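Long-range contacts in acyl-coenzyme A oxidase 3 (Yarrowia lipolytica, PDB 5YS9), which uses FAD to oxidise saturated acyl-CoA substrates of different chain lengths to (2E)-enoyl-CoA, passing electrons to oxygen to form hydrogen peroxide in peroxisomal beta-oxidation: residues 55-60 against 101-106; 67-72 against 640-645; 108-113 against 313-318. All coordinates share one frame; numbering follows the deposited sequence.

Contact 1: 55-60 against 101-106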
loop_
_atom_site.group_PDB
_atom_site.type_symbol
_atom_site.label_atom_id
_atom_site.label_comp_id
_atom_site.label_asym_id
_atom_site.label_seq_id
_atom_site.Cartn_x
_atom_site.Cartn_y
_atom_site.Cartn_z
ATOM N N ILE A 55 -4.841 -22.953 20.495
ATOM C CA ILE A 55 -5.218 -22.093 19.409
ATOM C C ILE A 55 -6.525 -22.556 18.783
ATOM O O ILE A 55 -7.342 -21.747 18.393
ATOM C CB ILE A 55 -4.079 -22.073 18.383
ATOM C CG1 ILE A 55 -2.974 -21.177 18.928
ATOM C CG2 ILE A 55 -4.523 -21.614 16.987
ATOM C CD1 ILE A 55 -1.705 -21.267 18.132
ATOM N N GLU A 56 -6.707 -23.850 18.651
ATOM C CA GLU A 56 -7.934 -24.348 18.091
ATOM C C GLU A 56 -9.100 -23.998 18.986
ATOM O O GLU A 56 -10.158 -23.644 18.520
ATOM C CB GLU A 56 -7.837 -25.843 17.876
ATOM C CG GLU A 56 -7.285 -26.195 16.517
ATOM C CD GLU A 56 -6.799 -27.616 16.425
ATOM O OE1 GLU A 56 -7.011 -28.384 17.377
ATOM O OE2 GLU A 56 -6.202 -27.957 15.394
ATOM N N ARG A 57 -8.885 -24.113 20.283
ATOM C CA ARG A 57 -9.895 -23.797 21.258
ATOM C C ARG A 57 -10.281 -22.337 21.203
ATOM O O ARG A 57 -11.448 -22.005 21.184
ATOM C CB ARG A 57 -9.310 -24.070 22.634
ATOM C CG ARG A 57 -10.167 -24.907 23.550
ATOM C CD ARG A 57 -10.160 -24.364 24.970
ATOM N NE ARG A 57 -8.836 -23.948 25.417
ATOM C CZ ARG A 57 -8.583 -22.817 26.064
ATOM N NH1 ARG A 57 -9.558 -21.974 26.351
ATOM N NH2 ARG A 57 -7.345 -22.535 26.422
ATOM N N LEU A 58 -9.278 -21.474 21.192
ATOM C CA LEU A 58 -9.493 -20.046 21.140
ATOM C C LEU A 58 -10.173 -19.583 19.865
ATOM O O LEU A 58 -11.050 -18.746 19.909
ATOM C CB LEU A 58 -8.167 -19.320 21.299
ATOM C CG LEU A 58 -7.475 -19.414 22.652
ATOM C CD1 LEU A 58 -6.131 -18.728 22.604
ATOM C CD2 LEU A 58 -8.331 -18.829 23.747
ATOM N N MET A 59 -9.760 -20.125 18.730
ATOM C CA MET A 59 -10.319 -19.726 17.453
ATOM C C MET A 59 -11.790 -20.070 17.360
ATOM O O MET A 59 -12.588 -19.278 16.911
ATOM C CB MET A 59 -9.560 -20.393 16.311
ATOM C CG MET A 59 -8.369 -19.602 15.808
ATOM S SD MET A 59 -7.239 -20.544 14.786
ATOM C CE MET A 59 -7.398 -19.655 13.261
ATOM N N THR A 60 -12.136 -21.264 17.805
ATOM C CA THR A 60 -13.522 -21.700 17.831
ATOM C C THR A 60 -14.400 -20.905 18.801
ATOM O O THR A 60 -15.555 -20.684 18.535
ATOM C CB THR A 60 -13.718 -23.243 17.842
ATOM O OG1 THR A 60 -14.627 -23.623 18.868
ATOM C CG2 THR A 60 -12.448 -23.963 18.033
ATOM N N GLU A 101 -2.576 -15.356 31.155
ATOM C CA GLU A 101 -1.920 -14.320 30.345
ATOM C C GLU A 101 -1.655 -14.817 28.899
ATOM O O GLU A 101 -1.879 -14.108 27.940
ATOM C CB GLU A 101 -0.596 -13.870 31.040
ATOM C CG GLU A 101 0.264 -12.804 30.311
ATOM C CD GLU A 101 1.666 -12.575 30.937
ATOM O OE1 GLU A 101 1.778 -12.457 32.180
ATOM O OE2 GLU A 101 2.672 -12.497 30.180
ATOM N N LYS A 102 -1.162 -16.031 28.763
ATOM C CA LYS A 102 -0.834 -16.589 27.455
ATOM C C LYS A 102 -2.122 -16.728 26.606
ATOM O O LYS A 102 -2.142 -16.446 25.403
ATOM C CB LYS A 102 -0.135 -17.962 27.608
ATOM C CG LYS A 102 0.452 -18.532 26.325
ATOM C CD LYS A 102 0.925 -19.970 26.490
ATOM C CE LYS A 102 1.998 -20.337 25.448
ATOM N NZ LYS A 102 1.963 -21.783 25.050
ATOM N N GLU A 103 -3.186 -17.174 27.247
ATOM C CA GLU A 103 -4.424 -17.366 26.545
ATOM C C GLU A 103 -4.984 -16.039 26.072
ATOM O O GLU A 103 -5.436 -15.924 24.937
ATOM C CB GLU A 103 -5.427 -18.063 27.443
ATOM C CG GLU A 103 -5.118 -19.525 27.648
ATOM C CD GLU A 103 -6.046 -20.161 28.636
ATOM O OE1 GLU A 103 -6.376 -19.548 29.665
ATOM O OE2 GLU A 103 -6.436 -21.290 28.370
ATOM N N ALA A 104 -4.944 -15.060 26.971
ATOM C CA ALA A 104 -5.491 -13.737 26.750
ATOM C C ALA A 104 -4.723 -13.011 25.633
ATOM O O ALA A 104 -5.325 -12.479 24.708
ATOM C CB ALA A 104 -5.477 -12.942 28.046
ATOM N N LEU A 105 -3.407 -13.036 25.673
ATOM C CA LEU A 105 -2.620 -12.442 24.581
ATOM C C LEU A 105 -2.976 -13.053 23.200
ATOM O O LEU A 105 -3.156 -12.329 22.217
ATOM C CB LEU A 105 -1.118 -12.594 24.847
ATOM C CG LEU A 105 -0.189 -11.984 23.778
ATOM C CD1 LEU A 105 -0.401 -10.469 23.694
ATOM C CD2 LEU A 105 1.275 -12.303 24.041
ATOM N N LEU A 106 -3.104 -14.376 23.177
ATOM C CA LEU A 106 -3.230 -15.132 21.971
ATOM C C LEU A 106 -4.678 -15.031 21.471
ATOM O O LEU A 106 -4.900 -14.959 20.274
ATOM C CB LEU A 106 -2.782 -16.554 22.234
ATOM C CG LEU A 106 -1.963 -17.380 21.246
ATOM C CD1 LEU A 106 -0.835 -16.640 20.537
ATOM C CD2 LEU A 106 -1.410 -18.593 22.013
#
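Leu-58 and Glu-103 face each other where the helical segments 55-60 and 101-106 pass with their axes 10.7 Å apart, at an angle of 51° between their N-to-C directions. The closest pair of CA atoms is that of Ile-55 and Leu-106, 7.7 Å apart. Leu-58 points toward the other helix. Its CD1 methyl lies 3.7 Å from the carbonyl O of Glu-103 and also meets CB of Leu-106 at 4.0 Å, the two leucine side chains crossing at about a right angle. Beside them, CG1 of Ile-55 touches CD2 of Leu-106 at 4.3 Å. Both helices belong to the helical part of the N-terminal region of the acyl-CoA oxidase fold, and the pair packs them through this apolar strip. Leu-106 also touches Phe-315 of helix 300-330, and Leu-58 continues along helix 101-111 to Arg-107 and Leu-110. The polar part lies at the outer margin. Arg-57 bends at chi2 and chi3, which brings NH2 to OE2 of Glu-103 in a salt bridge. The carboxylate oxygen comes to the guanidinium edge, but the two planes are turned 61° apart, and only OE2 bonds to Arg-57 across the contact. The modelled length is very short and its exact value is doubtful. The other oxygen, OE1, is taken by the backbone N of Thr-100. An alanine in place of Glu-103 would probably leave the Arg-57 guanidinium without its partner across the helices and the Thr-100 N-H without its acceptor.

Contact 2: 67-72 against 640-645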
loop_
_atom_site.group_PDB
_atom_site.type_symbol
_atom_site.label_atom_id
_atom_site.label_comp_id
_atom_site.label_asym_id
_atom_site.label_seq_id
_atom_site.Cartn_x
_atom_site.Cartn_y
_atom_site.Cartn_z
ATOM N N VAL A 67 -22.037 -12.059 18.800
ATOM C CA VAL A 67 -21.744 -10.643 18.821
ATOM C C VAL A 67 -20.460 -10.303 18.060
ATOM O O VAL A 67 -20.366 -9.271 17.441
ATOM C CB VAL A 67 -21.869 -10.038 20.237
ATOM C CG1 VAL A 67 -21.572 -11.062 21.298
ATOM C CG2 VAL A 67 -21.049 -8.779 20.401
ATOM N N LEU A 68 -19.478 -11.180 18.125
ATOM C CA LEU A 68 -18.226 -11.032 17.386
ATOM C C LEU A 68 -18.257 -11.118 15.855
ATOM O O LEU A 68 -17.350 -10.648 15.215
ATOM C CB LEU A 68 -17.159 -11.969 17.933
ATOM C CG LEU A 68 -16.850 -11.804 19.412
ATOM C CD1 LEU A 68 -15.620 -12.599 19.790
ATOM C CD2 LEU A 68 -16.699 -10.352 19.791
ATOM N N ASN A 69 -19.324 -11.632 15.286
ATOM C CA ASN A 69 -19.322 -12.007 13.893
ATOM C C ASN A 69 -18.897 -10.859 12.980
ATOM O O ASN A 69 -19.428 -9.772 13.039
ATOM C CB ASN A 69 -20.738 -12.459 13.572
ATOM C CG ASN A 69 -20.927 -12.858 12.145
ATOM O OD1 ASN A 69 -20.481 -13.897 11.724
ATOM N ND2 ASN A 69 -21.628 -12.042 11.403
ATOM N N VAL A 70 -17.944 -11.138 12.106
ATOM C CA VAL A 70 -17.339 -10.131 11.269
ATOM C C VAL A 70 -17.942 -10.126 9.888
ATOM O O VAL A 70 -17.702 -9.204 9.127
ATOM C CB VAL A 70 -15.804 -10.277 11.214
ATOM C CG1 VAL A 70 -15.231 -9.953 12.585
ATOM C CG2 VAL A 70 -15.379 -11.666 10.743
ATOM N N SER A 71 -18.777 -11.106 9.584
ATOM C CA SER A 71 -19.306 -11.266 8.213
ATOM C C SER A 71 -19.821 -9.947 7.519
ATOM O O SER A 71 -19.601 -9.750 6.331
ATOM C CB SER A 71 -20.373 -12.335 8.203
ATOM O OG SER A 71 -21.265 -12.059 7.139
ATOM N N GLY A 72 -20.447 -9.049 8.268
ATOM C CA GLY A 72 -21.023 -7.824 7.695
ATOM C C GLY A 72 -20.287 -6.547 8.007
ATOM O O GLY A 72 -20.811 -5.465 7.777
ATOM N N SER A 640 -10.504 -21.275 9.572
ATOM C CA SER A 640 -11.850 -21.525 9.103
ATOM C C SER A 640 -12.287 -20.365 8.201
ATOM O O SER A 640 -11.639 -19.298 8.137
ATOM C CB SER A 640 -12.830 -21.671 10.274
ATOM O OG SER A 640 -12.922 -20.451 10.999
ATOM N N ASP A 641 -13.405 -20.584 7.514
ATOM C CA ASP A 641 -13.881 -19.619 6.596
ATOM C C ASP A 641 -14.220 -18.305 7.348
ATOM O O ASP A 641 -14.140 -17.216 6.792
ATOM C CB ASP A 641 -15.098 -20.157 5.872
ATOM C CG ASP A 641 -14.768 -21.194 4.812
ATOM O OD1 ASP A 641 -13.594 -21.338 4.442
ATOM O OD2 ASP A 641 -15.738 -21.835 4.308
ATOM N N TRP A 642 -14.573 -18.407 8.620
ATOM C CA TRP A 642 -14.880 -17.223 9.400
ATOM C C TRP A 642 -13.657 -16.311 9.523
ATOM O O TRP A 642 -13.825 -15.087 9.414
ATOM C CB TRP A 642 -15.409 -17.638 10.747
ATOM C CG TRP A 642 -15.973 -16.544 11.641
ATOM C CD1 TRP A 642 -17.278 -16.143 11.723
ATOM C CD2 TRP A 642 -15.243 -15.755 12.616
ATOM N NE1 TRP A 642 -17.391 -15.175 12.657
ATOM C CE2 TRP A 642 -16.168 -14.918 13.231
ATOM C CE3 TRP A 642 -13.900 -15.682 13.001
ATOM C CZ2 TRP A 642 -15.809 -13.994 14.220
ATOM C CZ3 TRP A 642 -13.526 -14.768 14.019
ATOM C CH2 TRP A 642 -14.490 -13.951 14.618
ATOM N N PHE A 643 -12.448 -16.899 9.705
ATOM C CA PHE A 643 -11.161 -16.123 9.822
ATOM C C PHE A 643 -10.649 -15.610 8.490
ATOM O O PHE A 643 -9.987 -14.547 8.417
ATOM C CB PHE A 643 -10.029 -16.915 10.526
ATOM C CG PHE A 643 -10.182 -16.982 12.006
ATOM C CD1 PHE A 643 -9.693 -15.982 12.805
ATOM C CD2 PHE A 643 -10.889 -18.007 12.595
ATOM C CE1 PHE A 643 -9.884 -16.015 14.195
ATOM C CE2 PHE A 643 -11.071 -18.063 13.969
ATOM C CZ PHE A 643 -10.568 -17.067 14.769
ATOM N N ILE A 644 -10.925 -16.379 7.452
ATOM C CA ILE A 644 -10.613 -16.003 6.100
ATOM C C ILE A 644 -11.411 -14.785 5.692
ATOM O O ILE A 644 -10.884 -13.877 5.092
ATOM C CB ILE A 644 -10.916 -17.178 5.151
ATOM C CG1 ILE A 644 -9.941 -18.321 5.414
ATOM C CG2 ILE A 644 -10.876 -16.753 3.696
ATOM C CD1 ILE A 644 -8.574 -18.098 4.840
ATOM N N ASN A 645 -12.699 -14.807 6.000
ATOM C CA ASN A 645 -13.590 -13.678 5.820
ATOM C C ASN A 645 -13.519 -13.091 4.423
ATOM O O ASN A 645 -13.542 -11.887 4.257
ATOM C CB ASN A 645 -13.379 -12.613 6.888
ATOM C CG ASN A 645 -14.615 -11.769 7.130
ATOM O OD1 ASN A 645 -14.537 -10.723 7.724
ATOM N ND2 ASN A 645 -15.751 -12.230 6.670
#
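NE1 of Trp-642 gives its hydrogen to OD1 of Asn-69, the one hydrogen bond between segments 67-72 and 640-645. It is weak: Trp-642 NE1 and Asn-69 OD1 are 3.5 Å apart and the angle at the hydrogen is 139°. OD1 comes in at the indole edge, near the ring plane, while the amide itself is turned 49° from that plane. The carbonyl O of Leu-68 lies at the same ring's edge, 3.8 Å from CZ2 of Trp-642. One face of the indole is covered by Val-70, whose CG2 methyl stands 4.1 Å above the plane, toward the rim. Trp-642 reaches this place with CG anti to its backbone nitrogen (chi1 -172°). Within the segment, its edge atom CE3 sits over the centre of the Phe-643 ring, edge to face. Val-70 CG2 also packs on the amide of Asn-645, 3.3 Å from OD1. Asn-645 leaves the short helix 641-644 with positive phi, and its carbonyl O accepts a hydrogen bond from Tyr-74 OH. The contact joins the loop between helices 49-63 and 78-92 of the N-terminal region to the C-terminal acyl-CoA oxidase region. Glu-63 and Val-114 also touch Trp-642. With a single weak hydrogen bond, the join probably rests mainly on van der Waals packing of Val-70 against the indole and the Asn-645 amide.

Contact 3: 108-113 against 313-318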
loop_
_atom_site.group_PDB
_atom_site.type_symbol
_atom_site.label_atom_id
_atom_site.label_comp_id
_atom_site.label_asym_id
_atom_site.label_seq_id
_atom_site.Cartn_x
_atom_site.Cartn_y
_atom_site.Cartn_z
ATOM N N SER A 108 -6.509 -12.252 21.899
ATOM C CA SER A 108 -6.551 -10.947 21.291
ATOM C C SER A 108 -5.779 -10.870 19.936
ATOM O O SER A 108 -6.125 -10.073 19.091
ATOM C CB SER A 108 -6.190 -9.846 22.294
ATOM O OG SER A 108 -4.815 -9.662 22.369
ATOM N N GLN A 109 -4.814 -11.736 19.692
ATOM C CA GLN A 109 -4.064 -11.726 18.424
ATOM C C GLN A 109 -4.819 -12.497 17.316
ATOM O O GLN A 109 -4.869 -12.105 16.144
ATOM C CB GLN A 109 -2.704 -12.408 18.602
ATOM C CG GLN A 109 -1.590 -11.656 19.309
ATOM C CD GLN A 109 -0.300 -12.508 19.371
ATOM O OE1 GLN A 109 -0.295 -13.633 19.932
ATOM N NE2 GLN A 109 0.776 -11.998 18.785
ATOM N N LEU A 110 -5.355 -13.638 17.694
ATOM C CA LEU A 110 -6.245 -14.383 16.824
ATOM C C LEU A 110 -7.445 -13.522 16.340
ATOM O O LEU A 110 -7.819 -13.593 15.180
ATOM C CB LEU A 110 -6.745 -15.653 17.523
ATOM C CG LEU A 110 -5.659 -16.704 17.835
ATOM C CD1 LEU A 110 -6.203 -17.675 18.859
ATOM C CD2 LEU A 110 -5.207 -17.421 16.569
ATOM N N HIS A 111 -8.016 -12.741 17.244
ATOM C CA HIS A 111 -9.168 -11.916 16.954
ATOM C C HIS A 111 -8.784 -10.780 16.022
ATOM O O HIS A 111 -9.646 -10.291 15.294
ATOM C CB HIS A 111 -9.724 -11.326 18.258
ATOM C CG HIS A 111 -11.035 -10.618 18.102
ATOM N ND1 HIS A 111 -11.354 -9.482 18.812
ATOM C CD2 HIS A 111 -12.104 -10.883 17.316
ATOM C CE1 HIS A 111 -12.580 -9.104 18.492
ATOM N NE2 HIS A 111 -13.050 -9.930 17.578
ATOM N N GLY A 112 -7.508 -10.361 16.104
ATOM C CA GLY A 112 -6.915 -9.345 15.250
ATOM C C GLY A 112 -6.739 -9.766 13.804
ATOM O O GLY A 112 -6.493 -8.942 12.952
ATOM N N ILE A 113 -6.852 -11.051 13.525
ATOM C CA ILE A 113 -6.896 -11.548 12.149
ATOM C C ILE A 113 -8.109 -11.013 11.366
ATOM O O ILE A 113 -8.021 -10.788 10.175
ATOM C CB ILE A 113 -6.913 -13.082 12.112
ATOM C CG1 ILE A 113 -5.670 -13.629 12.835
ATOM C CG2 ILE A 113 -6.931 -13.609 10.674
ATOM C CD1 ILE A 113 -5.692 -15.133 13.118
ATOM N N SER A 313 2.277 -10.009 12.492
ATOM C CA SER A 313 2.571 -9.939 11.070
ATOM C C SER A 313 2.300 -11.312 10.432
ATOM O O SER A 313 1.771 -11.422 9.279
ATOM C CB SER A 313 3.992 -9.445 10.795
ATOM O OG SER A 313 4.175 -8.106 11.249
ATOM N N PHE A 314 2.632 -12.351 11.188
ATOM C CA PHE A 314 2.315 -13.689 10.762
ATOM C C PHE A 314 0.817 -13.931 10.695
ATOM O O PHE A 314 0.276 -14.354 9.658
ATOM C CB PHE A 314 2.962 -14.733 11.686
ATOM C CG PHE A 314 2.350 -16.088 11.551
ATOM C CD1 PHE A 314 2.605 -16.846 10.432
ATOM C CD2 PHE A 314 1.451 -16.564 12.509
ATOM C CE1 PHE A 314 2.038 -18.100 10.279
ATOM C CE2 PHE A 314 0.859 -17.819 12.361
ATOM C CZ PHE A 314 1.165 -18.590 11.244
ATOM N N PHE A 315 0.176 -13.698 11.830
ATOM C CA PHE A 315 -1.228 -13.914 11.979
ATOM C C PHE A 315 -2.109 -13.248 10.919
ATOM O O PHE A 315 -3.091 -13.846 10.505
ATOM C CB PHE A 315 -1.670 -13.480 13.378
ATOM C CG PHE A 315 -1.344 -14.484 14.453
ATOM C CD1 PHE A 315 -1.835 -15.796 14.376
ATOM C CD2 PHE A 315 -0.541 -14.134 15.539
ATOM C CE1 PHE A 315 -1.556 -16.711 15.381
ATOM C CE2 PHE A 315 -0.236 -15.053 16.543
ATOM C CZ PHE A 315 -0.745 -16.335 16.466
ATOM N N VAL A 316 -1.769 -12.031 10.488
ATOM C CA VAL A 316 -2.490 -11.365 9.409
ATOM C C VAL A 316 -2.070 -11.897 8.045
ATOM O O VAL A 316 -2.917 -12.165 7.222
ATOM C CB VAL A 316 -2.370 -9.818 9.467
ATOM C CG1 VAL A 316 -3.087 -9.124 8.288
ATOM C CG2 VAL A 316 -2.997 -9.341 10.744
ATOM N N SER A 317 -0.777 -11.997 7.794
ATOM C CA SER A 317 -0.298 -12.391 6.483
ATOM C C SER A 317 -0.852 -13.724 5.971
ATOM O O SER A 317 -1.184 -13.821 4.789
ATOM C CB SER A 317 1.233 -12.445 6.448
ATOM O OG SER A 317 1.767 -11.146 6.526
ATOM N N GLN A 318 -0.915 -14.724 6.850
ATOM C CA GLN A 318 -1.377 -16.063 6.507
ATOM C C GLN A 318 -2.793 -16.085 5.888
ATOM O O GLN A 318 -3.143 -16.959 5.059
ATOM C CB GLN A 318 -1.334 -16.970 7.741
ATOM C CG GLN A 318 -2.213 -16.488 8.889
ATOM C CD GLN A 318 -2.309 -17.451 10.069
ATOM O OE1 GLN A 318 -1.834 -18.558 10.033
ATOM N NE2 GLN A 318 -2.957 -17.007 11.110
#
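Phe-315 and Gln-109 both place CG opposite their own carbonyl carbon (chi1 -78° and -76°), and this directs the phenyl ring and the glutamine amide toward one another. The Gln-109 chain runs on extended. The two side chains cross at about a right angle, with amide and ring planes 69° apart. OE1 of Gln-109 lies 3.7 Å from CE2 of Phe-315. Around the same ring, CD2 of Leu-110 meets CE1 of Phe-315 at 3.9 Å, and CD1 of Ile-113 comes close to CD1 of Phe-315. These three approach obliquely. Ile-113 also lies against the backbone of the other helix: its CG1 is 3.5 Å from the carbonyl O of Phe-315 and 4.0 Å from CB of that residue. The same carbonyl O accepts a hydrogen bond of 3.2 Å from NE2 of Gln-318, whose amide folds back along its own helix and touches CD1 of Ile-113. Val-316 CG2 meets the carbonyl O of Gly-112. The contact joins segment 108-113, in the N-terminal region, to the long helix 300-330 of the C-alpha1 domain. Helix 391-428 packs on Val-316 and Ser-317. No hydrogen bond links the two segments. NE2 of the buried Gln-109 instead bonds to OD1 of Asp-312. That bond probably fixes the rotation of the amide beside the phenyl ring, in a contact otherwise made by van der Waals packing.

Overall arrangement
The three contacts form one continuous packed region. The centres of contacts 1 and 2 lie about 16 Å apart. Contact 3 has its centre about 12 Å from that of contact 1 and about 13 Å from that of contact 2. Contacts 1 and 3 share helix 101-111 and follow one another along the chain. Contact 3 is nested inside the long loop closed by contact 2, whereas contacts 1 and 2 alternate. Leu-110 packs on Leu-58 and Met-59, and Phe-643 touches Met-59 and Leu-110. Contact 1 is internal to the N-terminal region. Contact 3 ties it to the C-alpha1 domain and contact 2 to the C-terminal region, uniting sequence-distant parts of the oxidase.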